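Local coordinates for protein GTP pyrophosphokinase (Streptococcus pneumoniae, PDB 2BE3) that probably makes the alarmone (p)ppGpp by transferring pyrophosphate from ATP to a guanine nucleotide, at residues A[77-82]-A[139-144]; A[84-89]-A[145-150]. All coordinates share one frame; numbering follows the deposited sequence.

How the interactions relate
Both interactions use strand 137-147 and lie within the region related to RelA and SpoT, but they join different elements. Interaction 1 is at the centre of the sheet, where strands 77-83 and 137-147 run as neighbours and regular backbone hydrogen bonds do the joining. Interaction 2, with its centre about 15 Å away, is also buried; there both strands have ended or are ending, and a turn and a helix start meet through methyl groups, with one water between their backbones and no direct hydrogen bond. The two contacts adjoin: V81 O probably accepts from R146 N, and the side chains of M82 and L148 pack together.

Interaction 1 (A[77-82]-A[139-144]); sequences AGLRVM and ILAEIQ
The side chains of R80 and Q144 run side by side, pointing the same way, and the guanidinium and amide planes are turned 40° apart, with NH2 of R80 3.6 Å from NE2 of Q144. Water 1 sits in the guanidinium plane, at its edge, 3.0 Å from NE of R80. The same water is shared with L79 O and with E142 OE1. NE2 of Q144 bonds within its own amide plane to E142 OE1 (3.1 Å), reaching that oxygen from above the carboxylate; OE1 of Q144 is taken by R146 and S121. A bend at chi2 (-78°) brings the R80 chain over toward Q144. Beneath these polar ends is a pair of parallel strands at the middle of the mixed five-strand sheet of the RelA/SpoT-related region. E142 N bonds to A77 O and Q144 N to L79 O, while L79 N reaches E142 O (2.8 Å) and V81 N bonds to Q144 O. The opposite face is apolar: CB of A77 meets CB of A141 at 3.8 Å, L79 CB rests on I143 CG1 at 4.1 Å, and V81 CG2 touches I143 CG2. Helix 6-35 packs against this face through L79 and I139.

Interaction 2 (A[84-89]-A[145-150]); sequences QFVDDV and IRTLAM
V86, V89 and the backbone of Q84 and F85 meet I145, T147 and M150 without a direct hydrogen bond, mainly through methyl groups. One close contact is at the end of selenomethionine M150, whose chain is extended beyond CG: its terminal CE abuts CG2 of V86 at 3.4 Å, the two side chains crossing at about a right angle. Deeper toward the sheet, V89 straddles a methyl of I145 with both its branches, CG2 lying 3.9 Å and CG1 4.1 Å from I145 CG2. The methyl of T147 works differently, against main chain: CG2 is 3.4 Å from V86 N and close to the carbonyl carbon of F85 and to Q84 O. With chi1 at 58°, the T147 hydroxyl lies between its own backbone N and carbonyl carbon, while the methyl is turned to the neighbouring loop. I111 adds further apolar cover beside V86, V89 and M150.

The polar contacts run mostly within each segment. Between the segments, water 2 donates to Q84 O and accepts from L148 N, which links the two backbones indirectly. On the loop side, D88 N bonds to F85 O at 2.8 Å, closing a beta turn, and OD2 of D88 takes the F85 N-H in return, approached from above its carboxylate plane. OD1 of D88 forms a salt bridge with R194, tying the turn to helix 194-203. On the other side, T147 OG1 accepts from M150 N at 3.2 Å and also bonds to D187 of helix 170-191.

The hydroxyl thus has two partners, M150 N and the D187 carboxylate, and the M150 N-H at the helix start is satisfied. T147 is the N-cap of helix 148-164, which follows strand 137-147 of the RelA/SpoT-related sheet.

Interaction 1 (A[77-82]-A[139-144])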
# COMPACT_ATOMS: atom_id res chain seq x y z
N ALA A 77 -9.22 10.48 -6.58
CA ALA A 77 -8.23 9.41 -6.76
C ALA A 77 -8.63 8.63 -8.04
O ALA A 77 -9.80 8.23 -8.20
CB ALA A 77 -8.20 8.52 -5.55
N GLY A 78 -7.71 8.53 -8.99
CA GLY A 78 -7.98 7.90 -10.28
C GLY A 78 -6.89 6.89 -10.56
O GLY A 78 -5.72 7.20 -10.40
N LEU A 79 -7.27 5.67 -10.94
CA LEU A 79 -6.34 4.62 -11.30
C LEU A 79 -6.69 4.19 -12.68
O LEU A 79 -7.87 4.26 -13.05
CB LEU A 79 -6.42 3.43 -10.33
CG LEU A 79 -5.77 4.05 -9.10
CD1 LEU A 79 -6.67 4.28 -7.86
CD2 LEU A 79 -4.36 3.57 -8.82
N ARG A 80 -5.66 3.78 -13.45
CA ARG A 80 -5.82 3.29 -14.81
C ARG A 80 -5.16 1.93 -14.92
O ARG A 80 -3.94 1.77 -14.68
CB ARG A 80 -5.18 4.25 -15.81
CG ARG A 80 -5.72 5.66 -15.74
CD ARG A 80 -7.04 5.72 -16.42
NE ARG A 80 -7.84 6.86 -15.97
CZ ARG A 80 -7.81 8.06 -16.55
NH1 ARG A 80 -7.00 8.29 -17.60
NH2 ARG A 80 -8.58 9.04 -16.07
N VAL A 81 -5.96 0.95 -15.27
CA VAL A 81 -5.45 -0.39 -15.43
C VAL A 81 -5.51 -0.72 -16.90
O VAL A 81 -6.57 -0.68 -17.48
CB VAL A 81 -6.26 -1.38 -14.55
CG1 VAL A 81 -5.89 -2.87 -14.84
CG2 VAL A 81 -6.05 -1.01 -13.08
N MSE A 82 -4.35 -1.02 -17.49
CA MSE A 82 -4.23 -1.35 -18.90
C MSE A 82 -4.19 -2.86 -19.08
O MSE A 82 -3.43 -3.54 -18.42
CB MSE A 82 -2.97 -0.69 -19.49
CG MSE A 82 -3.27 0.54 -20.39
SE MSE A 82 -4.24 2.03 -19.44
CE MSE A 82 -2.71 2.46 -18.00
N ILE A 139 -12.57 7.18 1.28
CA ILE A 139 -12.62 8.05 0.11
C ILE A 139 -13.26 7.30 -1.08
O ILE A 139 -13.35 6.05 -1.09
CB ILE A 139 -11.21 8.66 -0.24
CG1 ILE A 139 -10.15 7.59 -0.47
CG2 ILE A 139 -10.69 9.57 0.88
CD1 ILE A 139 -9.91 7.32 -1.90
N LEU A 140 -13.75 8.05 -2.06
CA LEU A 140 -14.04 7.46 -3.36
C LEU A 140 -12.79 7.43 -4.27
O LEU A 140 -12.10 8.46 -4.46
CB LEU A 140 -15.22 8.16 -4.08
CG LEU A 140 -16.59 8.13 -3.37
CD1 LEU A 140 -17.60 9.02 -4.10
CD2 LEU A 140 -17.12 6.74 -3.20
N ALA A 141 -12.55 6.26 -4.88
CA ALA A 141 -11.54 6.18 -5.97
C ALA A 141 -12.18 5.61 -7.25
O ALA A 141 -13.10 4.78 -7.19
CB ALA A 141 -10.35 5.36 -5.55
N GLU A 142 -11.74 6.08 -8.40
CA GLU A 142 -12.24 5.56 -9.65
C GLU A 142 -11.13 4.74 -10.34
O GLU A 142 -10.05 5.28 -10.62
CB GLU A 142 -12.70 6.70 -10.52
CG GLU A 142 -13.38 6.30 -11.82
CD GLU A 142 -13.15 7.34 -12.90
OE1 GLU A 142 -11.94 7.60 -13.27
OE2 GLU A 142 -14.16 7.92 -13.36
N ILE A 143 -11.37 3.44 -10.53
CA ILE A 143 -10.46 2.60 -11.29
C ILE A 143 -11.03 2.40 -12.70
O ILE A 143 -12.12 1.84 -12.86
CB ILE A 143 -10.22 1.23 -10.63
CG1 ILE A 143 -9.74 1.41 -9.17
CG2 ILE A 143 -9.22 0.40 -11.49
CD1 ILE A 143 -9.80 0.14 -8.34
N GLN A 144 -10.31 2.88 -13.71
CA GLN A 144 -10.68 2.63 -15.09
C GLN A 144 -9.89 1.48 -15.70
O GLN A 144 -8.70 1.30 -15.41
CB GLN A 144 -10.48 3.89 -15.90
CG GLN A 144 -11.59 4.90 -15.65
CD GLN A 144 -11.59 5.95 -16.70
OE1 GLN A 144 -11.53 5.66 -17.88
NE2 GLN A 144 -11.63 7.20 -16.28
O HOH W 1 -9.39 6.72 -13.42

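Interaction 2 (A[84-89]-A[145-150])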
# COMPACT_ATOMS: atom_id res chain seq x y z
N GLN A 84 -4.65 -6.31 -21.98
CA GLN A 84 -4.40 -6.69 -23.34
C GLN A 84 -5.68 -6.72 -24.17
O GLN A 84 -5.76 -6.10 -25.25
CB GLN A 84 -3.77 -8.07 -23.32
CG GLN A 84 -2.95 -8.42 -24.50
CD GLN A 84 -2.09 -9.64 -24.27
OE1 GLN A 84 -2.48 -10.60 -23.58
NE2 GLN A 84 -0.90 -9.62 -24.88
N PHE A 85 -6.71 -7.42 -23.68
CA PHE A 85 -7.92 -7.66 -24.46
C PHE A 85 -9.15 -7.02 -23.84
O PHE A 85 -9.28 -6.95 -22.61
CB PHE A 85 -8.17 -9.15 -24.57
CG PHE A 85 -7.11 -9.91 -25.33
CD1 PHE A 85 -7.07 -9.87 -26.71
CD2 PHE A 85 -6.18 -10.68 -24.65
CE1 PHE A 85 -6.12 -10.56 -27.41
CE2 PHE A 85 -5.22 -11.40 -25.36
CZ PHE A 85 -5.19 -11.33 -26.74
N VAL A 86 -10.08 -6.60 -24.68
CA VAL A 86 -11.43 -6.21 -24.23
C VAL A 86 -12.02 -7.24 -23.24
O VAL A 86 -12.58 -6.88 -22.21
CB VAL A 86 -12.42 -6.05 -25.44
CG1 VAL A 86 -13.88 -5.80 -24.96
CG2 VAL A 86 -11.98 -4.96 -26.34
N ASP A 87 -11.92 -8.52 -23.58
CA ASP A 87 -12.49 -9.57 -22.75
C ASP A 87 -11.67 -9.78 -21.46
O ASP A 87 -12.07 -10.54 -20.60
CB ASP A 87 -12.55 -10.86 -23.57
CG ASP A 87 -13.69 -10.87 -24.59
OD1 ASP A 87 -14.46 -9.91 -24.77
OD2 ASP A 87 -13.84 -11.91 -25.26
N ASP A 88 -10.51 -9.13 -21.33
CA ASP A 88 -9.78 -9.16 -20.06
C ASP A 88 -10.44 -8.24 -19.01
O ASP A 88 -10.26 -8.41 -17.81
CB ASP A 88 -8.33 -8.74 -20.23
CG ASP A 88 -7.50 -9.76 -20.96
OD1 ASP A 88 -7.92 -10.95 -21.05
OD2 ASP A 88 -6.42 -9.36 -21.46
N VAL A 89 -11.16 -7.23 -19.48
CA VAL A 89 -11.78 -6.28 -18.57
C VAL A 89 -12.60 -7.01 -17.50
O VAL A 89 -12.37 -6.80 -16.31
CB VAL A 89 -12.60 -5.20 -19.34
CG1 VAL A 89 -13.33 -4.30 -18.38
CG2 VAL A 89 -11.60 -4.40 -20.28
N ILE A 145 -10.55 0.68 -16.52
CA ILE A 145 -9.87 -0.44 -17.12
C ILE A 145 -9.94 -0.28 -18.62
O ILE A 145 -11.01 -0.10 -19.16
CB ILE A 145 -10.47 -1.82 -16.65
CG1 ILE A 145 -10.38 -1.94 -15.14
CG2 ILE A 145 -9.63 -2.98 -17.20
CD1 ILE A 145 -11.51 -2.61 -14.57
N ARG A 146 -8.81 -0.37 -19.29
CA ARG A 146 -8.76 -0.04 -20.69
C ARG A 146 -7.81 -0.96 -21.43
O ARG A 146 -6.83 -1.42 -20.84
CB ARG A 146 -8.17 1.37 -20.82
CG ARG A 146 -9.08 2.44 -20.37
CD ARG A 146 -8.36 3.75 -20.40
NE ARG A 146 -9.32 4.77 -20.00
CZ ARG A 146 -9.10 6.08 -20.05
NH1 ARG A 146 -7.95 6.56 -20.52
NH2 ARG A 146 -10.05 6.91 -19.65
N THR A 147 -8.05 -1.17 -22.73
CA THR A 147 -7.00 -1.72 -23.55
C THR A 147 -6.03 -0.59 -23.92
O THR A 147 -6.30 0.62 -23.71
CB THR A 147 -7.52 -2.41 -24.83
OG1 THR A 147 -8.28 -1.49 -25.63
CG2 THR A 147 -8.35 -3.64 -24.48
N LEU A 148 -4.89 -0.97 -24.46
CA LEU A 148 -3.91 0.02 -24.87
C LEU A 148 -4.48 0.88 -25.99
O LEU A 148 -4.26 2.07 -26.00
CB LEU A 148 -2.57 -0.65 -25.24
CG LEU A 148 -1.78 -1.04 -23.97
CD1 LEU A 148 -1.45 0.21 -23.15
CD2 LEU A 148 -2.53 -2.01 -23.05
N ALA A 149 -5.25 0.29 -26.90
CA ALA A 149 -5.84 1.08 -27.98
C ALA A 149 -6.95 2.06 -27.45
O ALA A 149 -7.00 3.24 -27.89
CB ALA A 149 -6.37 0.17 -29.07
N MSE A 150 -7.80 1.59 -26.52
CA MSE A 150 -8.72 2.46 -25.79
C MSE A 150 -8.00 3.59 -25.07
O MSE A 150 -8.37 4.74 -25.21
CB MSE A 150 -9.60 1.70 -24.78
CG MSE A 150 -10.57 0.71 -25.33
SE MSE A 150 -11.45 -0.24 -23.83
CE MSE A 150 -12.07 -1.93 -24.74
O HOH W 2 -4.04 -3.70 -25.40